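Tripeptidase (Staphylococcus aureus subsp. aureus, PDB 3RZA) probably hydrolyses tripeptides as a metal-dependent peptidase of the M20 family, with zinc and calcium ions bound. Local coordinates at residues G116-D121 and E370-K375; T194-P199 and T336-G341; P309-N314 and S355-V360. All coordinates share one frame; numbering follows the deposited sequence.

How the interactions relate
From the N terminus, strand 117-119 comes first and pairs with strand 371-373 near the C-terminal end; interaction 1 thus closes a loop of 248 residues that contains both other contacts. Next comes strand 194-209, whose start pairs with strand 336-338 in interaction 2. Interaction 3 brings 309-314 against 355-360; the segments alternate along the chain (194-199, 309-314, 336-341, 355-360), and the two loops cross. Their centres lie only about 5 Å apart, where strand 194-209 borders strands 299-312, 336-338 and 355-359 of the large mixed sheet. Interaction 1 belongs to a separate three-stranded sheet, about 24 and 25 Å from interactions 2 and 3 between centres; its Met372 packs on the backbone O of Val360, just past strand 355-359.

Interaction 1: residues G116-D121 and E370-K375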
# COMPACT_ATOMS: atom_id res chain seq x y z
N GLY A 116 30.09 -24.03 -18.25
CA GLY A 116 29.29 -24.10 -19.50
C GLY A 116 28.07 -23.19 -19.52
O GLY A 116 27.14 -23.41 -20.30
N TYR A 117 28.07 -22.15 -18.66
CA TYR A 117 27.00 -21.15 -18.59
C TYR A 117 27.56 -19.72 -18.82
O TYR A 117 28.70 -19.43 -18.43
CB TYR A 117 26.34 -21.22 -17.23
CG TYR A 117 25.50 -22.46 -17.04
CD1 TYR A 117 24.17 -22.49 -17.44
CD2 TYR A 117 26.05 -23.60 -16.45
CE1 TYR A 117 23.39 -23.63 -17.25
CE2 TYR A 117 25.29 -24.75 -16.27
CZ TYR A 117 23.96 -24.75 -16.68
OH TYR A 117 23.20 -25.87 -16.50
N ILE A 118 26.74 -18.87 -19.47
CA ILE A 118 26.97 -17.43 -19.56
C ILE A 118 26.11 -16.78 -18.48
O ILE A 118 24.92 -17.07 -18.39
CB ILE A 118 26.60 -16.85 -20.96
CG1 ILE A 118 27.26 -17.64 -22.11
CG2 ILE A 118 27.00 -15.34 -21.06
CD1 ILE A 118 26.30 -17.98 -23.26
N TYR A 119 26.72 -15.94 -17.65
CA TYR A 119 26.03 -15.18 -16.60
C TYR A 119 26.19 -13.69 -16.86
O TYR A 119 27.08 -13.27 -17.60
CB TYR A 119 26.64 -15.48 -15.22
CG TYR A 119 26.61 -16.94 -14.81
CD1 TYR A 119 27.64 -17.81 -15.19
CD2 TYR A 119 25.57 -17.45 -14.04
CE1 TYR A 119 27.63 -19.14 -14.80
CE2 TYR A 119 25.54 -18.79 -13.67
CZ TYR A 119 26.57 -19.64 -14.05
OH TYR A 119 26.54 -20.95 -13.68
N SER A 120 25.38 -12.90 -16.16
CA SER A 120 25.68 -11.47 -15.92
C SER A 120 26.74 -11.34 -14.82
O SER A 120 27.19 -12.35 -14.26
CB SER A 120 24.39 -10.72 -15.52
OG SER A 120 24.01 -11.02 -14.18
N ASP A 121 27.12 -10.12 -14.47
CA ASP A 121 27.93 -9.91 -13.25
C ASP A 121 27.08 -9.88 -11.95
O ASP A 121 27.62 -9.59 -10.90
CB ASP A 121 28.88 -8.68 -13.38
CG ASP A 121 28.17 -7.32 -13.33
OD1 ASP A 121 26.93 -7.24 -13.20
OD2 ASP A 121 28.88 -6.31 -13.42
N GLU A 370 20.04 -14.50 -14.10
CA GLU A 370 19.74 -15.09 -15.41
C GLU A 370 20.98 -15.67 -16.01
O GLU A 370 22.04 -15.07 -15.91
CB GLU A 370 19.16 -14.06 -16.38
CG GLU A 370 18.80 -14.63 -17.79
CD GLU A 370 18.23 -13.58 -18.72
OE1 GLU A 370 18.17 -12.40 -18.33
OE2 GLU A 370 17.86 -13.94 -19.85
N ARG A 371 20.84 -16.84 -16.62
CA ARG A 371 21.97 -17.47 -17.30
C ARG A 371 21.56 -18.21 -18.54
O ARG A 371 20.39 -18.58 -18.68
CB ARG A 371 22.71 -18.41 -16.34
CG ARG A 371 21.90 -19.63 -15.89
CD ARG A 371 22.65 -20.49 -14.88
NE ARG A 371 21.97 -21.79 -14.73
CZ ARG A 371 22.43 -22.85 -14.06
NH1 ARG A 371 23.60 -22.81 -13.40
NH2 ARG A 371 21.71 -23.96 -14.05
N MSE A 372 22.54 -18.44 -19.42
CA MSE A 372 22.31 -19.15 -20.69
C MSE A 372 23.30 -20.30 -20.78
O MSE A 372 24.51 -20.04 -20.76
CB MSE A 372 22.49 -18.19 -21.87
CG MSE A 372 22.11 -18.77 -23.22
SE MSE A 372 20.27 -19.28 -23.37
CE MSE A 372 20.36 -20.41 -24.91
N PRO A 373 22.81 -21.56 -20.89
CA PRO A 373 23.76 -22.63 -21.18
C PRO A 373 24.30 -22.53 -22.61
O PRO A 373 23.51 -22.34 -23.54
CB PRO A 373 22.93 -23.91 -21.00
CG PRO A 373 21.55 -23.45 -20.55
CD PRO A 373 21.42 -22.05 -20.89
N ILE A 374 25.62 -22.63 -22.76
CA ILE A 374 26.27 -22.57 -24.09
C ILE A 374 25.77 -23.75 -24.96
O ILE A 374 25.49 -23.56 -26.13
CB ILE A 374 27.85 -22.58 -23.99
CG1 ILE A 374 28.38 -21.30 -23.32
CG2 ILE A 374 28.51 -22.72 -25.37
CD1 ILE A 374 29.83 -21.48 -22.69
N LYS A 375 25.63 -24.93 -24.36
CA LYS A 375 25.15 -26.11 -25.10
C LYS A 375 23.73 -25.87 -25.67
O LYS A 375 23.44 -26.26 -26.81
CB LYS A 375 25.19 -27.37 -24.24
CG LYS A 375 24.72 -28.67 -24.95
CD LYS A 375 24.90 -29.87 -24.08
CE LYS A 375 24.48 -31.11 -24.81
NZ LYS A 375 24.59 -32.31 -23.91
O HOH W 1 26.49 -25.56 -21.87
O HOH W 2 23.41 -13.90 -14.03
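Arg371 turns its CG between its backbone N and carbonyl carbon (chi1 66°) and runs extended to NE, while Tyr117 sets its ring beside its backbone N (chi1 -71°), laying the guanidinium flat over one face of the Tyr117 ring. The planes differ by 12°, and Arg371 CZ stands 3.7 Å from the Tyr117 ring centroid, a stacked cation-pi pair. Tyr119 runs alongside the arginine, its CE2 3.6 Å from Arg371 CD, and its OH meets the guanidinium edge through a weak 3.5 Å bond from Arg371 NH1. A salt bridge from Arg371 NE to Glu363 and a hydrogen bond from Tyr119 OH to Asp115 help fix this layer. The antiparallel backbones are joined by Ile118 N to Met372 O (2.8 Å) and Met372 N to Ile118 O (2.9 Å). Beyond them, Ile374 N donates to Gly116 O at 3.0 Å, and a water links Gly116 O to Lys375 N. On the face carrying Ile118 and Met372, Ile118 CD1 reaches Ile374 CG1 (3.9 Å) at the start of helix 374-393, which Pro373 N-caps. Glu370 OE2 accepts from the backbone N of Asp129, a zinc and calcium ligand. Strand 111-112 flanks strand 117-119; Ile118 packs on helix 23-34 and Met372 on helix 128-147.

Interaction 2: residues T194-P199 and T336-G341; sequences TVVGAP and TIISGG
Val195 and Ile337 meet on one face of a parallel strand pair, Val195 CG2 lying 4.0 Å from Ile337 CG1. Ile337 holds that CG1 between its backbone N and carbonyl carbon (chi1 62°), which brings this branch to Val195 CG2. Val196 reaches Thr336 and Ile338 with its two methyls: CG1 leans on Thr336 CB at 3.9 Å, and CG2 meets Ile338 CD1, the valine and Ile338 side chains crossing at about a right angle. Ile338 CD1 also folds down to 3.6 Å from Gly197 CA, where the absence of a side chain makes room for it. Further along, Pro199 CG rests against Gly340 O, which accepts a hydrogen bond from Arg271 NH1.

The pair lies at the start of strand 194-209 in the large mixed sheet. Val195 faces Ile337 but Gly197 lies nearest Ile338, so Val196 is an extra residue in the first strand, a bulge-like irregularity. Three backbone bonds hold the strands: Ile337 N to Thr194 O, Val196 N to Ile337 O (2.9 Å, nearly in line with the carbonyl) and Ser339 N to Gly197 O (3.0 Å, 172° at the hydrogen). Aliphatic contacts therefore flank the backbone ladder near its start, whereas past Gly197 the apolar Ala198 and Pro199 lie against the backbone carbonyls of Gly340 and Gly341, and the contact becomes mixed.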
# COMPACT_ATOMS: atom_id res chain seq x y z
N THR A 194 8.53 -27.80 -27.50
CA THR A 194 7.71 -26.83 -28.26
C THR A 194 6.44 -26.54 -27.47
O THR A 194 5.74 -27.47 -27.08
CB THR A 194 7.30 -27.42 -29.65
OG1 THR A 194 8.47 -27.86 -30.33
CG2 THR A 194 6.58 -26.40 -30.51
N VAL A 195 6.17 -25.26 -27.21
CA VAL A 195 4.90 -24.84 -26.67
C VAL A 195 3.87 -24.80 -27.80
O VAL A 195 4.02 -24.02 -28.75
CB VAL A 195 5.01 -23.43 -26.05
CG1 VAL A 195 3.63 -22.94 -25.65
CG2 VAL A 195 6.00 -23.42 -24.88
N VAL A 196 2.82 -25.62 -27.69
CA VAL A 196 1.72 -25.71 -28.71
C VAL A 196 0.43 -25.01 -28.30
O VAL A 196 -0.53 -24.93 -29.09
CB VAL A 196 1.41 -27.19 -29.13
CG1 VAL A 196 2.69 -27.83 -29.73
CG2 VAL A 196 0.82 -28.05 -27.94
N GLY A 197 0.40 -24.47 -27.08
CA GLY A 197 -0.73 -23.74 -26.62
C GLY A 197 -0.34 -22.85 -25.47
O GLY A 197 0.64 -23.13 -24.78
N ALA A 198 -1.10 -21.78 -25.29
CA ALA A 198 -0.85 -20.77 -24.25
C ALA A 198 -2.21 -20.21 -23.84
O ALA A 198 -3.14 -20.24 -24.66
CB ALA A 198 0.07 -19.64 -24.81
N PRO A 199 -2.37 -19.73 -22.58
CA PRO A 199 -3.68 -19.32 -22.08
C PRO A 199 -4.08 -17.90 -22.50
O PRO A 199 -3.23 -17.13 -23.01
CB PRO A 199 -3.50 -19.37 -20.57
CG PRO A 199 -2.09 -18.88 -20.39
CD PRO A 199 -1.31 -19.36 -21.62
N THR A 336 5.90 -31.67 -26.61
CA THR A 336 5.01 -30.58 -26.86
C THR A 336 4.35 -30.29 -25.52
O THR A 336 3.91 -31.22 -24.84
CB THR A 336 3.97 -30.99 -27.86
OG1 THR A 336 3.28 -32.15 -27.39
CG2 THR A 336 4.63 -31.31 -29.19
N ILE A 337 4.33 -29.02 -25.12
CA ILE A 337 3.76 -28.62 -23.84
C ILE A 337 2.76 -27.48 -24.02
O ILE A 337 2.59 -26.93 -25.12
CB ILE A 337 4.88 -28.22 -22.78
CG1 ILE A 337 5.70 -27.01 -23.24
CG2 ILE A 337 5.79 -29.43 -22.44
CD1 ILE A 337 6.57 -26.41 -22.14
N ILE A 338 2.11 -27.14 -22.92
CA ILE A 338 1.27 -25.98 -22.80
C ILE A 338 2.00 -25.03 -21.84
O ILE A 338 2.53 -25.48 -20.83
CB ILE A 338 -0.11 -26.44 -22.26
CG1 ILE A 338 -0.81 -27.39 -23.27
CG2 ILE A 338 -0.96 -25.36 -22.03
CD1 ILE A 338 -1.06 -26.77 -24.65
N SER A 339 2.08 -23.74 -22.20
CA SER A 339 2.79 -22.73 -21.41
C SER A 339 1.85 -22.12 -20.39
O SER A 339 0.65 -22.25 -20.49
CB SER A 339 3.33 -21.62 -22.30
OG SER A 339 2.29 -20.95 -22.98
N GLY A 340 2.43 -21.43 -19.40
CA GLY A 340 1.68 -20.67 -18.41
C GLY A 340 1.43 -19.22 -18.76
O GLY A 340 0.67 -18.55 -18.06
N GLY A 341 2.06 -18.72 -19.84
CA GLY A 341 1.98 -17.31 -20.19
C GLY A 341 2.01 -17.04 -21.69
O GLY A 341 1.95 -17.96 -22.51

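Interaction 3: residues P309-N314 and S355-V360; sequences PGFKIN and SVILGV
Two strands of the large mixed sheet, 299-312 and 355-359, approach each other here across the start of strand 194-209, which pairs antiparallel with both. Phe311 and Ile313 supply the contact from one side, without a hydrogen bond across it. With CG between its backbone N and carbonyl carbon (chi1 69°), Phe311 extends its ring toward the N-terminal start of strand 355-359, bringing CE2 to 3.4 Å from Ser355 O. Its CZ touches Ile357 CD1 more loosely, at 4.3 Å. Ile313 comes in beside the ring: its CG1 lies 3.7 Å from Ser355 O and 3.9 Å from Val356 CG1, and the isoleucine and valine side chains cross at about a right angle. Ser355 O thus sits against carbon atoms of both hydrophobic residues, while Asn349 ND2 gives that carbonyl a hydrogen bond. Main-chain bonds of the intervening strand link the two segments, with Ala198 hydrogen-bonded to Phe311, Val196 to Ile313 and Val195 to Ile357. Helix 318-329 lies over Ile313 and Val356 through Val319 and Val320. Beyond strand 355-359 comes strand 181-184, where Val356 rests on Tyr183 and Ile357 on Ala184.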
# COMPACT_ATOMS: atom_id res chain seq x y z
N PRO A 309 -4.79 -13.10 -25.99
CA PRO A 309 -5.67 -14.26 -26.16
C PRO A 309 -4.91 -15.58 -26.20
O PRO A 309 -3.78 -15.63 -26.68
CB PRO A 309 -6.37 -13.98 -27.49
CG PRO A 309 -5.35 -13.20 -28.29
CD PRO A 309 -4.46 -12.48 -27.29
N GLY A 310 -5.56 -16.64 -25.72
CA GLY A 310 -5.02 -17.99 -25.75
C GLY A 310 -5.12 -18.64 -27.11
O GLY A 310 -5.82 -18.15 -27.98
N PHE A 311 -4.36 -19.71 -27.29
CA PHE A 311 -4.42 -20.53 -28.49
C PHE A 311 -4.05 -21.98 -28.15
O PHE A 311 -3.57 -22.29 -27.04
CB PHE A 311 -3.50 -19.98 -29.59
CG PHE A 311 -2.02 -20.12 -29.29
CD1 PHE A 311 -1.36 -19.17 -28.53
CD2 PHE A 311 -1.29 -21.21 -29.77
CE1 PHE A 311 -0.00 -19.31 -28.24
CE2 PHE A 311 0.06 -21.36 -29.47
CZ PHE A 311 0.70 -20.41 -28.71
N LYS A 312 -4.35 -22.87 -29.08
CA LYS A 312 -3.95 -24.26 -29.01
C LYS A 312 -3.85 -24.71 -30.45
O LYS A 312 -4.85 -24.66 -31.17
CB LYS A 312 -4.99 -25.09 -28.24
CG LYS A 312 -4.73 -26.65 -28.15
CD LYS A 312 -3.46 -27.00 -27.39
CE LYS A 312 -3.18 -28.52 -27.40
NZ LYS A 312 -2.60 -29.05 -28.74
N ILE A 313 -2.65 -25.07 -30.89
CA ILE A 313 -2.45 -25.60 -32.23
C ILE A 313 -2.60 -27.13 -32.16
O ILE A 313 -2.03 -27.79 -31.27
CB ILE A 313 -1.09 -25.21 -32.82
CG1 ILE A 313 -0.86 -23.69 -32.74
CG2 ILE A 313 -0.99 -25.69 -34.25
CD1 ILE A 313 -1.94 -22.84 -33.35
N ASN A 314 -3.41 -27.68 -33.05
CA ASN A 314 -3.62 -29.11 -33.17
C ASN A 314 -2.26 -29.82 -33.36
O ASN A 314 -1.43 -29.38 -34.17
CB ASN A 314 -4.58 -29.38 -34.34
CG ASN A 314 -4.93 -30.83 -34.52
OD1 ASN A 314 -4.06 -31.69 -34.70
ND2 ASN A 314 -6.22 -31.10 -34.54
N SER A 355 1.26 -20.55 -35.19
CA SER A 355 2.53 -20.26 -34.55
C SER A 355 2.66 -21.04 -33.25
O SER A 355 1.72 -21.11 -32.48
CB SER A 355 2.65 -18.77 -34.29
OG SER A 355 2.49 -18.03 -35.49
N VAL A 356 3.83 -21.63 -33.05
CA VAL A 356 4.19 -22.34 -31.81
C VAL A 356 5.50 -21.72 -31.32
O VAL A 356 6.17 -21.00 -32.07
CB VAL A 356 4.31 -23.88 -32.06
CG1 VAL A 356 3.02 -24.41 -32.70
CG2 VAL A 356 5.50 -24.20 -32.91
N ILE A 357 5.86 -22.01 -30.07
CA ILE A 357 6.91 -21.29 -29.38
C ILE A 357 8.00 -22.31 -29.02
O ILE A 357 7.71 -23.30 -28.35
CB ILE A 357 6.40 -20.56 -28.08
CG1 ILE A 357 4.94 -20.10 -28.20
CG2 ILE A 357 7.29 -19.36 -27.73
CD1 ILE A 357 4.70 -19.08 -29.37
N LEU A 358 9.22 -22.06 -29.49
CA LEU A 358 10.34 -22.96 -29.29
C LEU A 358 11.03 -22.68 -27.97
O LEU A 358 11.28 -21.51 -27.64
CB LEU A 358 11.37 -22.79 -30.41
CG LEU A 358 10.90 -23.04 -31.84
CD1 LEU A 358 12.05 -22.70 -32.81
CD2 LEU A 358 10.39 -24.48 -32.03
N GLY A 359 11.36 -23.74 -27.24
CA GLY A 359 12.17 -23.61 -26.04
C GLY A 359 13.54 -23.03 -26.37
O GLY A 359 14.18 -23.49 -27.31
N VAL A 360 13.94 -21.99 -25.63
CA VAL A 360 15.23 -21.34 -25.77
C VAL A 360 16.29 -21.92 -24.79
O VAL A 360 17.51 -21.78 -25.01
CB VAL A 360 15.10 -19.79 -25.59
CG1 VAL A 360 16.46 -19.08 -25.74
CG2 VAL A 360 14.11 -19.23 -26.61